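PDB 7C6O: cobalamin biosynthesis protein CobN, which serves as the large, probably metal-inserting subunit of cobaltochelatase, the enzyme that places cobalt in the corrin ring during cobalamin biosynthesis. Local coordinates for residues K186-A198 and L241-A253. Numbering follows the deposited sequence.
Sequences KTGPTIAVLYYRA and LGGADAMVVTVLA
Parallel pairing of neighbouring strands runs from Ile191 beside Ala246 to Leu194 beside Val249 inside a seven-stranded mixed sheet, where strand 190-196 lies between 221-227 and 246-249. Backbone bonds hold the middle, among them Val248 N to Ala192 O (2.8 Å), and each end is closed by a side chain. Where the strands begin, Asp245 OD2 takes the N-H of Thr190 on its anti lone pair (2.8 Å, 162°), while Asp245 N returns a bond to Thr190 O. Where they finish, Leu194 O is gripped twice, by Thr250 N and by Thr250 OG1 (2.8 Å). Chi1 of 66° holds the hydroxyl between its own backbone N and carbonyl carbon, within reach of that oxygen; a water links it to Tyr196 N. Beyond, Val251 CG1 stands over the centre of the Tyr196 ring (3.5 Å), a CH-pi contact, and Tyr196 OH accepts a nearly straight bond from Leu252 N (2.9 Å, 171°). On one face Leu194 CD2 touches Leu241 CD2 and Met247 CE (3.7 Å to each); on the other, Ile191 CG2 meets Val248 CG2, and both residues touch Ala353 of helix 343-361. With helices 206-217 and 235-241 in the connection, this is layered alpha/beta architecture around a largely parallel sheet.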
loop_
_atom_site.group_PDB
_atom_site.type_symbol
_atom_site.label_atom_id
_atom_site.label_comp_id
_atom_site.label_asym_id
_atom_site.label_seq_id
_atom_site.Cartn_x
_atom_site.Cartn_y
_atom_site.Cartn_z
ATOM N N LYS A 186 17.619 -20.509 -28.830
ATOM C CA LYS A 186 16.459 -19.634 -28.890
ATOM C C LYS A 186 16.861 -18.248 -29.392
ATOM O O LYS A 186 18.009 -17.817 -29.259
ATOM C CB LYS A 186 15.794 -19.530 -27.518
ATOM C CG LYS A 186 15.375 -20.870 -26.932
ATOM C CD LYS A 186 14.325 -21.549 -27.798
ATOM C CE LYS A 186 13.961 -22.918 -27.248
ATOM N NZ LYS A 186 12.873 -23.567 -28.029
ATOM N N THR A 187 15.892 -17.546 -29.980
ATOM C CA THR A 187 16.148 -16.258 -30.615
ATOM C C THR A 187 15.436 -15.098 -29.928
ATOM O O THR A 187 15.484 -13.971 -30.432
ATOM C CB THR A 187 15.748 -16.308 -32.093
ATOM O OG1 THR A 187 14.386 -16.740 -32.205
ATOM C CG2 THR A 187 16.647 -17.273 -32.856
ATOM N N GLY A 188 14.785 -15.333 -28.793
ATOM C CA GLY A 188 14.086 -14.283 -28.095
ATOM C C GLY A 188 15.012 -13.413 -27.269
ATOM O O GLY A 188 16.235 -13.425 -27.441
ATOM N N PRO A 189 14.440 -12.640 -26.350
ATOM C CA PRO A 189 15.262 -11.749 -25.527
ATOM C C PRO A 189 16.104 -12.525 -24.526
ATOM O O PRO A 189 15.761 -13.635 -24.111
ATOM C CB PRO A 189 14.228 -10.870 -24.817
ATOM C CG PRO A 189 13.006 -11.723 -24.751
ATOM C CD PRO A 189 13.008 -12.541 -26.017
ATOM N N THR A 190 17.222 -11.919 -24.143
ATOM C CA THR A 190 18.134 -12.508 -23.170
ATOM C C THR A 190 17.675 -12.132 -21.766
ATOM O O THR A 190 17.596 -10.945 -21.431
ATOM C CB THR A 190 19.564 -12.035 -23.418
ATOM O OG1 THR A 190 20.003 -12.508 -24.697
ATOM C CG2 THR A 190 20.496 -12.564 -22.341
ATOM N N ILE A 191 17.374 -13.139 -20.952
ATOM C CA ILE A 191 16.851 -12.945 -19.605
ATOM C C ILE A 191 17.921 -13.399 -18.622
ATOM O O ILE A 191 18.207 -14.597 -18.512
ATOM C CB ILE A 191 15.539 -13.710 -19.385
ATOM C CG1 ILE A 191 14.524 -13.363 -20.477
ATOM C CG2 ILE A 191 14.976 -13.417 -18.000
ATOM C CD1 ILE A 191 14.195 -11.888 -20.573
ATOM N N ALA A 192 18.515 -12.449 -17.907
ATOM C CA ALA A 192 19.476 -12.804 -16.874
ATOM C C ALA A 192 18.751 -13.338 -15.644
ATOM O O ALA A 192 17.657 -12.880 -15.304
ATOM C CB ALA A 192 20.329 -11.592 -16.500
ATOM N N VAL A 193 19.355 -14.327 -14.991
ATOM C CA VAL A 193 18.856 -14.872 -13.730
ATOM C C VAL A 193 19.965 -14.726 -12.696
ATOM O O VAL A 193 21.006 -15.390 -12.794
ATOM C CB VAL A 193 18.413 -16.336 -13.864
ATOM C CG1 VAL A 193 17.872 -16.851 -12.534
ATOM C CG2 VAL A 193 17.362 -16.467 -14.955
ATOM N N LEU A 194 19.744 -13.867 -11.702
ATOM C CA LEU A 194 20.751 -13.548 -10.695
ATOM C C LEU A 194 20.457 -14.322 -9.415
ATOM O O LEU A 194 19.379 -14.171 -8.828
ATOM C CB LEU A 194 20.786 -12.047 -10.412
ATOM C CG LEU A 194 21.681 -11.156 -11.279
ATOM C CD1 LEU A 194 23.154 -11.418 -10.990
ATOM C CD2 LEU A 194 21.381 -11.340 -12.762
ATOM N N TYR A 195 21.414 -15.140 -8.980
ATOM C CA TYR A 195 21.262 -15.916 -7.758
ATOM C C TYR A 195 22.541 -15.831 -6.935
ATOM O O TYR A 195 23.567 -15.316 -7.385
ATOM C CB TYR A 195 20.889 -17.377 -8.058
ATOM C CG TYR A 195 21.938 -18.179 -8.799
ATOM C CD1 TYR A 195 22.138 -18.009 -10.162
ATOM C CD2 TYR A 195 22.706 -19.132 -8.137
ATOM C CE1 TYR A 195 23.087 -18.750 -10.845
ATOM C CE2 TYR A 195 23.657 -19.879 -8.811
ATOM C CZ TYR A 195 23.844 -19.685 -10.165
ATOM O OH TYR A 195 24.789 -20.425 -10.844
ATOM N N TYR A 196 22.468 -16.342 -5.710
ATOM C CA TYR A 196 23.548 -16.165 -4.750
ATOM C C TYR A 196 24.697 -17.133 -5.001
ATOM O O TYR A 196 24.490 -18.305 -5.334
ATOM C CB TYR A 196 23.022 -16.330 -3.325
ATOM C CG TYR A 196 22.496 -15.041 -2.740
ATOM C CD1 TYR A 196 23.259 -13.880 -2.779
ATOM C CD2 TYR A 196 21.232 -14.977 -2.165
ATOM C CE1 TYR A 196 22.785 -12.692 -2.251
ATOM C CE2 TYR A 196 20.748 -13.793 -1.638
ATOM C CZ TYR A 196 21.529 -12.656 -1.683
ATOM O OH TYR A 196 21.055 -11.474 -1.160
ATOM N N ARG A 197 25.919 -16.620 -4.827
ATOM C CA ARG A 197 27.128 -17.422 -4.991
ATOM C C ARG A 197 27.149 -18.609 -4.038
ATOM O O ARG A 197 27.637 -19.687 -4.400
ATOM C CB ARG A 197 28.352 -16.528 -4.773
ATOM C CG ARG A 197 29.708 -17.198 -4.916
ATOM C CD ARG A 197 30.808 -16.157 -4.742
ATOM N NE ARG A 197 32.146 -16.706 -4.933
ATOM C CZ ARG A 197 32.886 -17.213 -3.955
ATOM N NH1 ARG A 197 32.413 -17.245 -2.716
ATOM N NH2 ARG A 197 34.097 -17.689 -4.214
ATOM N N ALA A 198 26.612 -18.437 -2.827
ATOM C CA ALA A 198 26.598 -19.526 -1.856
ATOM C C ALA A 198 25.837 -20.737 -2.384
ATOM O O ALA A 198 26.217 -21.883 -2.117
ATOM C CB ALA A 198 25.994 -19.045 -0.538
ATOM N N LEU A 241 25.921 -8.002 -17.609
ATOM C CA LEU A 241 24.498 -7.689 -17.580
ATOM C C LEU A 241 24.082 -6.713 -18.673
ATOM O O LEU A 241 22.883 -6.581 -18.933
ATOM C CB LEU A 241 24.115 -7.122 -16.212
ATOM C CG LEU A 241 24.097 -8.150 -15.081
ATOM C CD1 LEU A 241 23.897 -7.473 -13.734
ATOM C CD2 LEU A 241 23.009 -9.183 -15.336
ATOM N N GLY A 242 25.033 -6.028 -19.310
ATOM C CA GLY A 242 24.694 -5.181 -20.440
ATOM C C GLY A 242 24.138 -5.943 -21.626
ATOM O O GLY A 242 23.478 -5.345 -22.483
ATOM N N GLY A 243 24.391 -7.248 -21.698
ATOM C CA GLY A 243 23.832 -8.081 -22.740
ATOM C C GLY A 243 22.449 -8.616 -22.466
ATOM O O GLY A 243 21.884 -9.316 -23.312
ATOM N N ALA A 244 21.877 -8.307 -21.307
ATOM C CA ALA A 244 20.558 -8.797 -20.942
ATOM C C ALA A 244 19.484 -7.797 -21.345
ATOM O O ALA A 244 19.692 -6.582 -21.309
ATOM C CB ALA A 244 20.474 -9.062 -19.437
ATOM N N ASP A 245 18.327 -8.326 -21.736
ATOM C CA ASP A 245 17.156 -7.505 -22.013
ATOM C C ASP A 245 16.245 -7.360 -20.802
ATOM O O ASP A 245 15.413 -6.447 -20.772
ATOM C CB ASP A 245 16.373 -8.099 -23.184
ATOM C CG ASP A 245 17.201 -8.170 -24.447
ATOM O OD1 ASP A 245 17.682 -7.107 -24.895
ATOM O OD2 ASP A 245 17.393 -9.285 -24.979
ATOM N N ALA A 246 16.389 -8.236 -19.812
ATOM C CA ALA A 246 15.672 -8.136 -18.551
ATOM C C ALA A 246 16.384 -9.027 -17.544
ATOM O O ALA A 246 17.122 -9.943 -17.917
ATOM C CB ALA A 246 14.200 -8.541 -18.696
ATOM N N MET A 247 16.158 -8.744 -16.263
ATOM C CA MET A 247 16.783 -9.476 -15.168
ATOM C C MET A 247 15.717 -10.018 -14.231
ATOM O O MET A 247 14.853 -9.264 -13.771
ATOM C CB MET A 247 17.728 -8.587 -14.357
ATOM C CG MET A 247 18.943 -8.068 -15.081
ATOM S SD MET A 247 19.795 -6.867 -14.035
ATOM C CE MET A 247 20.155 -7.882 -12.604
ATOM N N VAL A 248 15.792 -11.312 -13.932
ATOM C CA VAL A 248 15.081 -11.899 -12.800
ATOM C C VAL A 248 16.089 -12.073 -11.673
ATOM O O VAL A 248 17.094 -12.775 -11.832
ATOM C CB VAL A 248 14.427 -13.239 -13.166
ATOM C CG1 VAL A 248 13.707 -13.810 -11.956
ATOM C CG2 VAL A 248 13.461 -13.068 -14.328
ATOM N N VAL A 249 15.835 -11.435 -10.534
ATOM C CA VAL A 249 16.765 -11.449 -9.414
ATOM C C VAL A 249 16.156 -12.250 -8.273
ATOM O O VAL A 249 14.944 -12.195 -8.032
ATOM C CB VAL A 249 17.142 -10.024 -8.959
ATOM C CG1 VAL A 249 17.812 -9.276 -10.099
ATOM C CG2 VAL A 249 15.921 -9.266 -8.460
ATOM N N THR A 250 17.003 -13.018 -7.589
ATOM C CA THR A 250 16.605 -13.763 -6.400
ATOM C C THR A 250 17.435 -13.352 -5.191
ATOM O O THR A 250 17.486 -14.083 -4.195
ATOM C CB THR A 250 16.718 -15.271 -6.640
ATOM O OG1 THR A 250 18.092 -15.630 -6.827
ATOM C CG2 THR A 250 15.930 -15.674 -7.877
ATOM N N VAL A 251 18.085 -12.195 -5.261
ATOM C CA VAL A 251 18.936 -11.704 -4.191
ATOM C C VAL A 251 18.262 -10.504 -3.527
ATOM O O VAL A 251 17.271 -9.966 -4.019
ATOM C CB VAL A 251 20.343 -11.339 -4.704
ATOM C CG1 VAL A 251 21.005 -12.559 -5.328
ATOM C CG2 VAL A 251 20.255 -10.202 -5.714
ATOM N N LEU A 252 18.823 -10.083 -2.395
ATOM C CA LEU A 252 18.287 -8.965 -1.632
ATOM C C LEU A 252 18.455 -7.651 -2.396
ATOM O O LEU A 252 19.157 -7.567 -3.407
ATOM C CB LEU A 252 18.977 -8.871 -0.269
ATOM C CG LEU A 252 18.363 -9.604 0.928
ATOM C CD1 LEU A 252 17.661 -10.886 0.517
ATOM C CD2 LEU A 252 19.445 -9.899 1.956
ATOM N N ALA A 253 17.799 -6.608 -1.884
ATOM C CA ALA A 253 17.846 -5.298 -2.523
ATOM C C ALA A 253 19.266 -4.742 -2.523
ATOM O O ALA A 253 20.078 -5.039 -1.642
ATOM C CB ALA A 253 16.905 -4.322 -1.815
HETATM O O HOH W 1 19.573 -17.005 -4.914
#